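Long-range contacts in outer membrane protein Omp121 (Bacteroides thetaiotaomicron, PDB 5FQ8), which probably imports peptides across the outer membrane as a TonB-dependent beta-barrel transporter: residues B[245-250]-B[342-347]; B[282-287]-B[367-372]; B[286-291]-B[320-325]; B[330-335]-B[363-368]. All blocks are in the same frame, centred on the assembly; numbering follows the deposited sequence.

In the fold
All four contacts lie on one side of the chain's centre, where the loops at the barrel rim gather. Contacts 1 and 4 are buried and largely apolar, and a bond from N367 ND2 to L346 O ties them; contact 1 joins two loops, contact 4 a short helix to the segment leading into the next. Contacts 2 and 3 are only partly buried. They share D286 and A287 and contribute to one calcium site, but contact 2 meets helix 368-374 through side chains, whereas contact 3 is a backbone pairing at the end of a strand hairpin. M330 of contact 4 touches I283, A322 and L372, linking it to contacts 2 and 3.

Contact 1: residues B[245-250]-B[342-347]; sequences IKDFFD and SIIGLE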
loop_
_atom_site.group_PDB
_atom_site.type_symbol
_atom_site.label_atom_id
_atom_site.label_comp_id
_atom_site.label_asym_id
_atom_site.label_seq_id
_atom_site.Cartn_x
_atom_site.Cartn_y
_atom_site.Cartn_z
ATOM N N ILE B 245 -14.479 14.754 -33.205
ATOM C CA ILE B 245 -14.629 13.706 -32.205
ATOM C C ILE B 245 -14.872 12.361 -32.868
ATOM O O ILE B 245 -14.354 11.337 -32.414
ATOM C CB ILE B 245 -15.745 14.076 -31.222
ATOM C CG1 ILE B 245 -15.300 15.289 -30.424
ATOM C CG2 ILE B 245 -16.070 12.911 -30.313
ATOM C CD1 ILE B 245 -16.250 15.694 -29.377
ATOM N N LYS B 246 -15.651 12.337 -33.955
ATOM C CA LYS B 246 -15.928 11.079 -34.635
ATOM C C LYS B 246 -14.651 10.456 -35.180
ATOM O O LYS B 246 -14.474 9.235 -35.133
ATOM C CB LYS B 246 -16.932 11.297 -35.771
ATOM C CG LYS B 246 -17.472 10.011 -36.420
ATOM C CD LYS B 246 -18.002 10.259 -37.818
ATOM C CE LYS B 246 -18.668 9.021 -38.406
ATOM N NZ LYS B 246 -17.775 7.829 -38.348
ATOM N N ASP B 247 -13.752 11.279 -35.706
ATOM C CA ASP B 247 -12.509 10.778 -36.275
ATOM C C ASP B 247 -11.537 10.282 -35.222
ATOM O O ASP B 247 -10.537 9.661 -35.572
ATOM C CB ASP B 247 -11.838 11.873 -37.090
ATOM C CG ASP B 247 -12.530 12.125 -38.382
ATOM O OD1 ASP B 247 -13.587 11.517 -38.587
ATOM O OD2 ASP B 247 -12.022 12.925 -39.188
ATOM N N PHE B 248 -11.791 10.556 -33.946
ATOM C CA PHE B 248 -10.835 10.176 -32.917
ATOM C C PHE B 248 -10.841 8.677 -32.712
ATOM O O PHE B 248 -9.842 8.101 -32.271
ATOM C CB PHE B 248 -11.160 10.918 -31.620
ATOM C CG PHE B 248 -10.536 10.323 -30.401
ATOM C CD1 PHE B 248 -9.196 10.478 -30.152
ATOM C CD2 PHE B 248 -11.306 9.626 -29.491
ATOM C CE1 PHE B 248 -8.634 9.932 -29.034
ATOM C CE2 PHE B 248 -10.754 9.080 -28.370
ATOM C CZ PHE B 248 -9.416 9.229 -28.135
ATOM N N PHE B 249 -11.933 8.034 -33.060
ATOM C CA PHE B 249 -12.066 6.620 -32.802
ATOM C C PHE B 249 -11.503 5.798 -33.954
ATOM O O PHE B 249 -11.339 6.269 -35.082
ATOM C CB PHE B 249 -13.528 6.283 -32.538
ATOM C CG PHE B 249 -14.092 6.993 -31.340
ATOM C CD1 PHE B 249 -14.594 8.273 -31.452
ATOM C CD2 PHE B 249 -14.107 6.386 -30.105
ATOM C CE1 PHE B 249 -15.103 8.925 -30.360
ATOM C CE2 PHE B 249 -14.613 7.032 -29.013
ATOM C CZ PHE B 249 -15.116 8.302 -29.137
ATOM N N ASP B 250 -11.153 4.572 -33.630
ATOM C CA ASP B 250 -10.681 3.597 -34.583
ATOM C C ASP B 250 -11.824 2.648 -34.883
ATOM O O ASP B 250 -12.980 2.899 -34.538
ATOM C CB ASP B 250 -9.493 2.819 -34.014
ATOM C CG ASP B 250 -8.226 3.615 -33.948
ATOM O OD1 ASP B 250 -8.122 4.662 -34.615
ATOM O OD2 ASP B 250 -7.319 3.152 -33.235
ATOM N N SER B 342 -8.661 20.310 -34.135
ATOM C CA SER B 342 -8.450 18.982 -34.700
ATOM C C SER B 342 -7.934 18.043 -33.621
ATOM O O SER B 342 -6.784 18.158 -33.195
ATOM C CB SER B 342 -7.465 19.063 -35.858
ATOM O OG SER B 342 -7.160 17.781 -36.361
ATOM N N ILE B 343 -8.767 17.088 -33.212
ATOM C CA ILE B 343 -8.380 16.156 -32.159
ATOM C C ILE B 343 -7.305 15.189 -32.645
ATOM O O ILE B 343 -6.309 14.959 -31.957
ATOM C CB ILE B 343 -9.604 15.392 -31.639
ATOM C CG1 ILE B 343 -10.559 16.337 -30.964
ATOM C CG2 ILE B 343 -9.198 14.358 -30.649
ATOM C CD1 ILE B 343 -11.670 15.611 -30.314
ATOM N N ILE B 344 -7.494 14.579 -33.818
ATOM C CA ILE B 344 -6.500 13.615 -34.267
ATOM C C ILE B 344 -5.187 14.292 -34.582
ATOM O O ILE B 344 -4.179 13.616 -34.809
ATOM C CB ILE B 344 -6.978 12.824 -35.492
ATOM C CG1 ILE B 344 -7.188 13.768 -36.667
ATOM C CG2 ILE B 344 -8.197 12.024 -35.161
ATOM C CD1 ILE B 344 -7.749 13.097 -37.846
ATOM N N GLY B 345 -5.171 15.610 -34.629
ATOM C CA GLY B 345 -3.901 16.293 -34.738
ATOM C C GLY B 345 -3.139 16.436 -33.450
ATOM O O GLY B 345 -2.088 17.083 -33.440
ATOM N N LEU B 346 -3.630 15.849 -32.366
ATOM C CA LEU B 346 -2.988 15.938 -31.072
ATOM C C LEU B 346 -2.210 14.694 -30.681
ATOM O O LEU B 346 -1.609 14.692 -29.612
ATOM C CB LEU B 346 -4.029 16.226 -29.995
ATOM C CG LEU B 346 -4.916 17.446 -30.133
ATOM C CD1 LEU B 346 -6.083 17.240 -29.226
ATOM C CD2 LEU B 346 -4.152 18.685 -29.763
ATOM N N GLU B 347 -2.200 13.643 -31.502
ATOM C CA GLU B 347 -1.644 12.355 -31.093
ATOM C C GLU B 347 -0.132 12.316 -31.203
ATOM O O GLU B 347 0.527 11.629 -30.419
ATOM C CB GLU B 347 -2.257 11.247 -31.948
ATOM C CG GLU B 347 -1.785 9.831 -31.664
ATOM C CD GLU B 347 -2.347 8.821 -32.648
ATOM O OE1 GLU B 347 -2.922 9.257 -33.665
ATOM O OE2 GLU B 347 -2.225 7.598 -32.408
#
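With chi1 at -65°, I343 sets its CG2 branch trans to the backbone N, facing F248, while its CG1 arm extends (chi2 -173°) and delivers CD1 to I245. The two branches therefore serve different partners: CD1 lies 3.6 Å from I245 CG1, and CG2 lies 3.9 Å from F248 CD1, meeting that ring obliquely. I344 works differently, since its CG2 methyl sits against the backbone of 245-250, 3.4 Å from D247 O and 3.9 Å from F248 CA. No hydrogen bond crosses; van der Waals contact holds the segments, apolar at I245 and F248 and methyl-on-backbone at D247. An alanine in place of I343, without CG1, CG2 and CD1, would probably leave I245 CG1 and the F248 ring without their partner on 342-347. The polar side belongs to another chain: D247 OD2 accepts from S4 N and T5 OG1 of the BT_2262 lipoprotein, whose K3 also donates to D247 O. F248 in turn meets Y369 edge-to-face and packs on M330 and L334 of helix 330-335. Long loops packed together above a barrel like this are characteristic of the extracellular side of TonB-dependent receptors.

Contact 2: residues B[282-287]-B[367-372]; sequences MIPTDA and NPYYIL. With CA (calcium ion), chain M.
L372 sets its CB toward the calcium-binding loop, and its two methyls part to meet I283, P284 and A287. I283 crosses it at about a right angle, its CG2 3.9 Å from L372 CD2 and touching both branches of the leucine. CD2 also reaches A287 CB at 3.8 Å, and CD1 lies 3.7 Å from P284 O. One helical turn earlier, Y369 approaches P284 obliquely, its CE1 4.2 Å from P284 CG. T285 slants across the leucine's base, its OG1 3.7 Å from L372 CB. Its chi1 of 81° places OG1 between the backbone N and carbonyl carbon, where it donates to P284 O in the carbonyl plane, on a lone pair, and weakly accepts from A287 N. A valine at T285 would probably leave P284 O without this donor and A287 N without its weak acceptor. The carbonyls I283 O (2.2 Å) and T285 O (2.4 Å) bind calcium, with D280, G281 and D288 completing the site. N367 caps the helix, its OD1 taking Y369 N at 3.1 Å. The loop joins strands 268-280 and 289-303, and M330 touches I283 and L372, so helix 330-335 packs beside both.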
loop_
_atom_site.group_PDB
_atom_site.type_symbol
_atom_site.label_atom_id
_atom_site.label_comp_id
_atom_site.label_asym_id
_atom_site.label_seq_id
_atom_site.Cartn_x
_atom_site.Cartn_y
_atom_site.Cartn_z
ATOM N N MET B 282 -12.850 0.224 -29.910
ATOM C CA MET B 282 -12.729 1.334 -30.844
ATOM C C MET B 282 -11.974 2.529 -30.294
ATOM O O MET B 282 -11.582 3.393 -31.077
ATOM C CB MET B 282 -14.104 1.799 -31.264
ATOM C CG MET B 282 -14.900 2.246 -30.097
ATOM S SD MET B 282 -16.554 2.639 -30.562
ATOM C CE MET B 282 -17.273 2.844 -28.963
ATOM N N ILE B 283 -11.811 2.642 -28.984
ATOM C CA ILE B 283 -11.006 3.752 -28.471
ATOM C C ILE B 283 -9.548 3.491 -28.814
ATOM O O ILE B 283 -9.081 2.351 -28.655
ATOM C CB ILE B 283 -11.200 3.902 -26.968
ATOM C CG1 ILE B 283 -12.681 3.951 -26.612
ATOM C CG2 ILE B 283 -10.577 5.162 -26.475
ATOM C CD1 ILE B 283 -12.953 3.844 -25.149
ATOM N N PRO B 284 -8.802 4.491 -29.301
ATOM C CA PRO B 284 -7.423 4.257 -29.747
ATOM C C PRO B 284 -6.524 3.643 -28.688
ATOM O O PRO B 284 -6.842 3.693 -27.500
ATOM C CB PRO B 284 -6.947 5.661 -30.122
ATOM C CG PRO B 284 -8.143 6.406 -30.424
ATOM C CD PRO B 284 -9.223 5.876 -29.554
ATOM N N THR B 285 -5.386 3.096 -29.111
ATOM C CA THR B 285 -4.487 2.286 -28.284
ATOM C C THR B 285 -5.177 1.042 -27.754
ATOM O O THR B 285 -6.299 0.729 -28.144
ATOM C CB THR B 285 -3.914 3.064 -27.091
ATOM O OG1 THR B 285 -4.881 3.091 -26.033
ATOM C CG2 THR B 285 -3.531 4.489 -27.474
ATOM N N ASP B 286 -4.512 0.345 -26.839
ATOM C CA ASP B 286 -4.935 -0.958 -26.351
ATOM C C ASP B 286 -5.616 -0.878 -24.998
ATOM O O ASP B 286 -5.592 -1.854 -24.242
ATOM C CB ASP B 286 -3.734 -1.909 -26.280
ATOM C CG ASP B 286 -2.674 -1.464 -25.266
ATOM O OD1 ASP B 286 -1.799 -0.652 -25.627
ATOM O OD2 ASP B 286 -2.696 -1.949 -24.116
ATOM N N ALA B 287 -6.221 0.264 -24.674
ATOM C CA ALA B 287 -6.849 0.417 -23.371
ATOM C C ALA B 287 -8.187 -0.306 -23.285
ATOM O O ALA B 287 -8.569 -0.721 -22.189
ATOM C CB ALA B 287 -7.008 1.893 -23.041
ATOM N N ASN B 367 -4.412 15.920 -22.804
ATOM C CA ASN B 367 -4.368 15.324 -24.130
ATOM C C ASN B 367 -4.874 13.893 -24.078
ATOM O O ASN B 367 -4.255 13.057 -23.415
ATOM C CB ASN B 367 -2.942 15.355 -24.661
ATOM C CG ASN B 367 -2.849 14.974 -26.120
ATOM O OD1 ASN B 367 -3.592 14.137 -26.605
ATOM N ND2 ASN B 367 -1.920 15.595 -26.827
ATOM N N PRO B 368 -5.954 13.561 -24.781
ATOM C CA PRO B 368 -6.547 12.229 -24.631
ATOM C C PRO B 368 -5.617 11.119 -25.020
ATOM O O PRO B 368 -5.704 10.022 -24.464
ATOM C CB PRO B 368 -7.758 12.279 -25.567
ATOM C CG PRO B 368 -8.002 13.712 -25.828
ATOM C CD PRO B 368 -6.661 14.353 -25.794
ATOM N N TYR B 369 -4.730 11.357 -25.972
ATOM C CA TYR B 369 -3.808 10.304 -26.355
ATOM C C TYR B 369 -2.734 10.097 -25.304
ATOM O O TYR B 369 -2.198 8.993 -25.188
ATOM C CB TYR B 369 -3.180 10.625 -27.700
ATOM C CG TYR B 369 -4.155 10.670 -28.856
ATOM C CD1 TYR B 369 -4.514 9.517 -29.525
ATOM C CD2 TYR B 369 -4.694 11.867 -29.284
ATOM C CE1 TYR B 369 -5.377 9.554 -30.579
ATOM C CE2 TYR B 369 -5.559 11.914 -30.337
ATOM C CZ TYR B 369 -5.899 10.753 -30.987
ATOM O OH TYR B 369 -6.768 10.804 -32.049
ATOM N N TYR B 370 -2.401 11.137 -24.535
ATOM C CA TYR B 370 -1.515 10.939 -23.398
ATOM C C TYR B 370 -2.176 10.052 -22.358
ATOM O O TYR B 370 -1.571 9.094 -21.878
ATOM C CB TYR B 370 -1.109 12.285 -22.779
ATOM C CG TYR B 370 -0.073 12.116 -21.690
ATOM C CD1 TYR B 370 -0.443 11.771 -20.397
ATOM C CD2 TYR B 370 1.276 12.260 -21.966
ATOM C CE1 TYR B 370 0.492 11.582 -19.419
ATOM C CE2 TYR B 370 2.223 12.074 -20.983
ATOM C CZ TYR B 370 1.822 11.737 -19.716
ATOM O OH TYR B 370 2.759 11.545 -18.745
ATOM N N ILE B 371 -3.420 10.352 -22.000
ATOM C CA ILE B 371 -4.078 9.607 -20.932
ATOM C C ILE B 371 -4.173 8.130 -21.285
ATOM O O ILE B 371 -3.958 7.262 -20.432
ATOM C CB ILE B 371 -5.463 10.202 -20.629
ATOM C CG1 ILE B 371 -5.339 11.679 -20.283
ATOM C CG2 ILE B 371 -6.102 9.468 -19.498
ATOM C CD1 ILE B 371 -6.661 12.365 -20.063
ATOM N N LEU B 372 -4.483 7.821 -22.548
ATOM C CA LEU B 372 -4.629 6.429 -22.970
ATOM C C LEU B 372 -3.289 5.717 -23.059
ATOM O O LEU B 372 -3.195 4.522 -22.763
ATOM C CB LEU B 372 -5.337 6.359 -24.320
ATOM C CG LEU B 372 -6.819 6.684 -24.423
ATOM C CD1 LEU B 372 -7.105 7.023 -25.838
ATOM C CD2 LEU B 372 -7.637 5.512 -23.993
HETATM CA CA CA M . -8.575 0.194 -28.854
#

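Contact 3: residues B[286-291]-B[320-325]; sequences DADSYD and NFATTG. With CA (calcium ion), chain M.
S289 and N320 form an antiparallel hydrogen-bonded pair, with S289 N to N320 O at 3.2 Å and N320 N to S289 O at 3.0 Å, both nearly straight (173° and 172°). Toward A287 and A322 no further hydrogen-bonded pair forms between the segments, while on the strand side D291 continues the pairing with K318. A322 directs its CB toward 286-291, its methyl lying 4.2 Å from A287 CB. The side chains of S289 and N320 lie on the same face of the sheet, where S289 CB rests 3.7 Å from N320 OD1. The serine's chi1 of -75° sets OG beside its own backbone N, and from there it donates to D286 O at 2.9 Å, approaching from above the carbonyl plane. N320 ND2 has a weak bond to E378. The CB bonds of D288 and F321 lead away from the other segment; D288 binds calcium through OD2 at 2.2 Å, beside the ligands D280, G281, I283 and T285, and F321 packs on D125 and F126 of the plug domain. Strands 289-303 and 306-320 form an up-and-down hairpin of the transmembrane barrel, and the calcium site sits just past its open end.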
loop_
_atom_site.group_PDB
_atom_site.type_symbol
_atom_site.label_atom_id
_atom_site.label_comp_id
_atom_site.label_asym_id
_atom_site.label_seq_id
_atom_site.Cartn_x
_atom_site.Cartn_y
_atom_site.Cartn_z
ATOM N N ASP B 286 -4.512 0.345 -26.839
ATOM C CA ASP B 286 -4.935 -0.958 -26.351
ATOM C C ASP B 286 -5.616 -0.878 -24.998
ATOM O O ASP B 286 -5.592 -1.854 -24.242
ATOM C CB ASP B 286 -3.734 -1.909 -26.280
ATOM C CG ASP B 286 -2.674 -1.464 -25.266
ATOM O OD1 ASP B 286 -1.799 -0.652 -25.627
ATOM O OD2 ASP B 286 -2.696 -1.949 -24.116
ATOM N N ALA B 287 -6.221 0.264 -24.674
ATOM C CA ALA B 287 -6.849 0.417 -23.371
ATOM C C ALA B 287 -8.187 -0.306 -23.285
ATOM O O ALA B 287 -8.569 -0.721 -22.189
ATOM C CB ALA B 287 -7.008 1.893 -23.041
ATOM N N ASP B 288 -8.912 -0.459 -24.407
ATOM C CA ASP B 288 -10.110 -1.306 -24.471
ATOM C C ASP B 288 -9.665 -2.717 -24.765
ATOM O O ASP B 288 -9.582 -3.123 -25.914
ATOM C CB ASP B 288 -11.088 -0.900 -25.566
ATOM C CG ASP B 288 -10.737 0.369 -26.221
ATOM O OD1 ASP B 288 -11.135 1.371 -25.641
ATOM O OD2 ASP B 288 -10.104 0.370 -27.298
ATOM N N SER B 289 -9.397 -3.489 -23.750
ATOM C CA SER B 289 -8.961 -4.835 -24.032
ATOM C C SER B 289 -9.736 -5.810 -23.181
ATOM O O SER B 289 -10.107 -5.515 -22.049
ATOM C CB SER B 289 -7.480 -4.979 -23.822
ATOM O OG SER B 289 -6.803 -4.368 -24.894
ATOM N N TYR B 290 -9.999 -6.960 -23.763
ATOM C CA TYR B 290 -10.626 -8.056 -23.063
ATOM C C TYR B 290 -10.116 -9.299 -23.746
ATOM O O TYR B 290 -10.246 -9.422 -24.964
ATOM C CB TYR B 290 -12.133 -7.951 -23.137
ATOM C CG TYR B 290 -12.912 -9.077 -22.542
ATOM C CD1 TYR B 290 -12.749 -9.453 -21.237
ATOM C CD2 TYR B 290 -13.864 -9.728 -23.285
ATOM C CE1 TYR B 290 -13.500 -10.463 -20.701
ATOM C CE2 TYR B 290 -14.613 -10.727 -22.757
ATOM C CZ TYR B 290 -14.433 -11.094 -21.474
ATOM O OH TYR B 290 -15.200 -12.106 -20.979
ATOM N N ASP B 291 -9.460 -10.154 -22.982
ATOM C CA ASP B 291 -9.080 -11.476 -23.426
ATOM C C ASP B 291 -9.848 -12.463 -22.574
ATOM O O ASP B 291 -9.769 -12.410 -21.351
ATOM C CB ASP B 291 -7.577 -11.681 -23.286
ATOM C CG ASP B 291 -6.793 -10.710 -24.103
ATOM O OD1 ASP B 291 -7.251 -10.379 -25.206
ATOM O OD2 ASP B 291 -5.716 -10.264 -23.655
ATOM N N ASN B 320 -8.606 -4.585 -19.658
ATOM C CA ASN B 320 -8.023 -3.256 -19.563
ATOM C C ASN B 320 -9.129 -2.276 -19.899
ATOM O O ASN B 320 -9.936 -2.536 -20.790
ATOM C CB ASN B 320 -6.856 -3.055 -20.519
ATOM C CG ASN B 320 -5.670 -3.916 -20.191
ATOM O OD1 ASN B 320 -5.572 -5.041 -20.654
ATOM N ND2 ASN B 320 -4.749 -3.390 -19.412
ATOM N N PHE B 321 -9.171 -1.157 -19.202
ATOM C CA PHE B 321 -10.315 -0.267 -19.297
ATOM C C PHE B 321 -9.829 1.149 -19.521
ATOM O O PHE B 321 -8.806 1.546 -18.964
ATOM C CB PHE B 321 -11.142 -0.354 -18.042
ATOM C CG PHE B 321 -12.563 0.057 -18.209
ATOM C CD1 PHE B 321 -12.896 1.374 -18.396
ATOM C CD2 PHE B 321 -13.574 -0.877 -18.141
ATOM C CE1 PHE B 321 -14.201 1.753 -18.533
ATOM C CE2 PHE B 321 -14.876 -0.503 -18.278
ATOM C CZ PHE B 321 -15.193 0.814 -18.468
ATOM N N ALA B 322 -10.543 1.892 -20.363
ATOM C CA ALA B 322 -10.285 3.318 -20.525
ATOM C C ALA B 322 -11.154 4.032 -19.496
ATOM O O ALA B 322 -12.356 4.223 -19.685
ATOM C CB ALA B 322 -10.570 3.767 -21.950
ATOM N N THR B 323 -10.521 4.408 -18.391
ATOM C CA THR B 323 -11.204 4.909 -17.209
ATOM C C THR B 323 -12.055 6.138 -17.515
ATOM O O THR B 323 -11.661 6.997 -18.301
ATOM C CB THR B 323 -10.157 5.250 -16.154
ATOM O OG1 THR B 323 -9.186 4.202 -16.072
ATOM C CG2 THR B 323 -10.802 5.465 -14.798
ATOM N N THR B 324 -13.231 6.218 -16.890
ATOM C CA THR B 324 -14.118 7.364 -17.054
ATOM C C THR B 324 -14.165 8.174 -15.767
ATOM O O THR B 324 -13.783 7.696 -14.694
ATOM C CB THR B 324 -15.552 6.953 -17.431
ATOM O OG1 THR B 324 -16.190 6.317 -16.320
ATOM C CG2 THR B 324 -15.583 6.022 -18.625
ATOM N N GLY B 325 -14.646 9.399 -15.887
ATOM C CA GLY B 325 -14.805 10.251 -14.725
ATOM C C GLY B 325 -14.675 11.717 -15.076
ATOM O O GLY B 325 -14.482 12.101 -16.224
HETATM CA CA CA M . -8.575 0.194 -28.854
#

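Contact 4: residues B[330-335]-B[363-368]; sequences MLNSLY and YGVMNP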
loop_
_atom_site.group_PDB
_atom_site.type_symbol
_atom_site.label_atom_id
_atom_site.label_comp_id
_atom_site.label_asym_id
_atom_site.label_seq_id
_atom_site.Cartn_x
_atom_site.Cartn_y
_atom_site.Cartn_z
ATOM N N MET B 330 -10.172 10.139 -20.309
ATOM C CA MET B 330 -10.086 10.273 -21.759
ATOM C C MET B 330 -11.312 10.961 -22.326
ATOM O O MET B 330 -11.197 11.942 -23.065
ATOM C CB MET B 330 -9.902 8.898 -22.388
ATOM C CG MET B 330 -9.886 8.862 -23.917
ATOM S SD MET B 330 -11.483 8.645 -24.661
ATOM C CE MET B 330 -12.128 7.325 -23.672
ATOM N N LEU B 331 -12.498 10.450 -22.003
ATOM C CA LEU B 331 -13.714 10.964 -22.621
ATOM C C LEU B 331 -14.053 12.344 -22.105
ATOM O O LEU B 331 -14.424 13.224 -22.883
ATOM C CB LEU B 331 -14.880 10.014 -22.375
ATOM C CG LEU B 331 -16.132 10.321 -23.188
ATOM C CD1 LEU B 331 -15.850 10.182 -24.662
ATOM C CD2 LEU B 331 -17.226 9.392 -22.779
ATOM N N ASN B 332 -13.933 12.553 -20.795
ATOM C CA ASN B 332 -14.125 13.883 -20.234
ATOM C C ASN B 332 -13.169 14.877 -20.854
ATOM O O ASN B 332 -13.529 16.028 -21.089
ATOM C CB ASN B 332 -13.932 13.853 -18.726
ATOM C CG ASN B 332 -14.067 15.213 -18.111
ATOM O OD1 ASN B 332 -14.955 15.971 -18.463
ATOM N ND2 ASN B 332 -13.165 15.546 -17.202
ATOM N N SER B 333 -11.941 14.454 -21.115
ATOM C CA SER B 333 -10.999 15.335 -21.781
ATOM C C SER B 333 -11.379 15.539 -23.236
ATOM O O SER B 333 -11.053 16.578 -23.823
ATOM C CB SER B 333 -9.597 14.752 -21.671
ATOM O OG SER B 333 -8.612 15.757 -21.688
ATOM N N LEU B 334 -12.084 14.569 -23.820
ATOM C CA LEU B 334 -12.363 14.565 -25.250
ATOM C C LEU B 334 -13.561 15.435 -25.589
ATOM O O LEU B 334 -13.518 16.220 -26.539
ATOM C CB LEU B 334 -12.595 13.136 -25.703
ATOM C CG LEU B 334 -12.822 12.815 -27.162
ATOM C CD1 LEU B 334 -11.499 12.722 -27.838
ATOM C CD2 LEU B 334 -13.552 11.518 -27.225
ATOM N N TYR B 335 -14.626 15.323 -24.798
ATOM C CA TYR B 335 -15.779 16.192 -24.954
ATOM C C TYR B 335 -15.440 17.655 -24.741
ATOM O O TYR B 335 -16.136 18.526 -25.265
ATOM C CB TYR B 335 -16.867 15.788 -23.981
ATOM C CG TYR B 335 -17.644 14.586 -24.403
ATOM C CD1 TYR B 335 -17.871 14.305 -25.739
ATOM C CD2 TYR B 335 -18.168 13.735 -23.458
ATOM C CE1 TYR B 335 -18.580 13.208 -26.107
ATOM C CE2 TYR B 335 -18.870 12.637 -23.819
ATOM C CZ TYR B 335 -19.076 12.379 -25.137
ATOM O OH TYR B 335 -19.786 11.271 -25.480
ATOM N N TYR B 363 -7.559 23.502 -18.772
ATOM C CA TYR B 363 -8.719 23.629 -17.904
ATOM C C TYR B 363 -9.228 22.254 -17.489
ATOM O O TYR B 363 -10.255 21.777 -17.954
ATOM C CB TYR B 363 -9.793 24.443 -18.602
ATOM C CG TYR B 363 -9.433 25.896 -18.857
ATOM C CD1 TYR B 363 -8.959 26.704 -17.844
ATOM C CD2 TYR B 363 -9.566 26.451 -20.115
ATOM C CE1 TYR B 363 -8.640 28.022 -18.075
ATOM C CE2 TYR B 363 -9.242 27.762 -20.350
ATOM C CZ TYR B 363 -8.779 28.543 -19.325
ATOM O OH TYR B 363 -8.451 29.852 -19.555
ATOM N N GLY B 364 -8.501 21.627 -16.575
ATOM C CA GLY B 364 -9.017 20.431 -15.959
ATOM C C GLY B 364 -9.040 19.210 -16.835
ATOM O O GLY B 364 -9.679 18.220 -16.479
ATOM N N VAL B 365 -8.364 19.244 -17.969
ATOM C CA VAL B 365 -8.347 18.156 -18.923
ATOM C C VAL B 365 -6.936 18.029 -19.476
ATOM O O VAL B 365 -6.106 18.916 -19.317
ATOM C CB VAL B 365 -9.352 18.387 -20.064
ATOM C CG1 VAL B 365 -10.768 18.366 -19.549
ATOM C CG2 VAL B 365 -9.045 19.693 -20.756
ATOM N N MET B 366 -6.691 16.922 -20.172
ATOM C CA MET B 366 -5.382 16.598 -20.716
ATOM C C MET B 366 -5.527 15.985 -22.095
ATOM O O MET B 366 -6.609 15.558 -22.499
ATOM C CB MET B 366 -4.623 15.624 -19.821
ATOM C CG MET B 366 -3.768 16.250 -18.750
ATOM S SD MET B 366 -2.510 15.069 -18.321
ATOM C CE MET B 366 -1.565 15.114 -19.811
ATOM N N ASN B 367 -4.412 15.920 -22.804
ATOM C CA ASN B 367 -4.368 15.324 -24.130
ATOM C C ASN B 367 -4.874 13.893 -24.078
ATOM O O ASN B 367 -4.255 13.057 -23.415
ATOM C CB ASN B 367 -2.942 15.355 -24.661
ATOM C CG ASN B 367 -2.849 14.974 -26.120
ATOM O OD1 ASN B 367 -3.592 14.137 -26.605
ATOM N ND2 ASN B 367 -1.920 15.595 -26.827
ATOM N N PRO B 368 -5.954 13.561 -24.781
ATOM C CA PRO B 368 -6.547 12.229 -24.631
ATOM C C PRO B 368 -5.617 11.119 -25.020
ATOM O O PRO B 368 -5.704 10.022 -24.464
ATOM C CB PRO B 368 -7.758 12.279 -25.567
ATOM C CG PRO B 368 -8.002 13.712 -25.828
ATOM C CD PRO B 368 -6.661 14.353 -25.794
#
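S333 faces V365 and M366 in the tightly packed part of this contact. A chi1 of -152° leaves its OG roughly anti to its own backbone N, on the side of M366, and OG accepts from M366 N at 2.7 Å with a bent N-H angle of 140°. That bond is doubtful, because the model brings the hydroxyl too close to M366 O. Firmer evidence of close packing is the burial of S333 and the position of V365: its CG1 lies 3.8 Å from S333 CA and 3.9 Å from N332 O, so this methyl rests on the backbone of the helix at N332 and S333. The elements joined are helix 330-335 and the segment that turns into helix 368-374, two short helices packed among the loops over the barrel. At the start of the second helix P368 adds a well-buried apolar patch. L334 and P368 cross at about a right angle with CD1 4.2 Å from CG, and M330 CG comes to 4.4 Å from P368 CB. Around N332 and G364 the contact is loose: N332 ND2 is 4.5 Å from G364 O and makes no bond to it, its amide being engaged by G327, Q336 and R832 instead. G364 has a positive phi of 72° and is partly exposed, while the neighbouring Y363 packs on the backbone of the bound peptide.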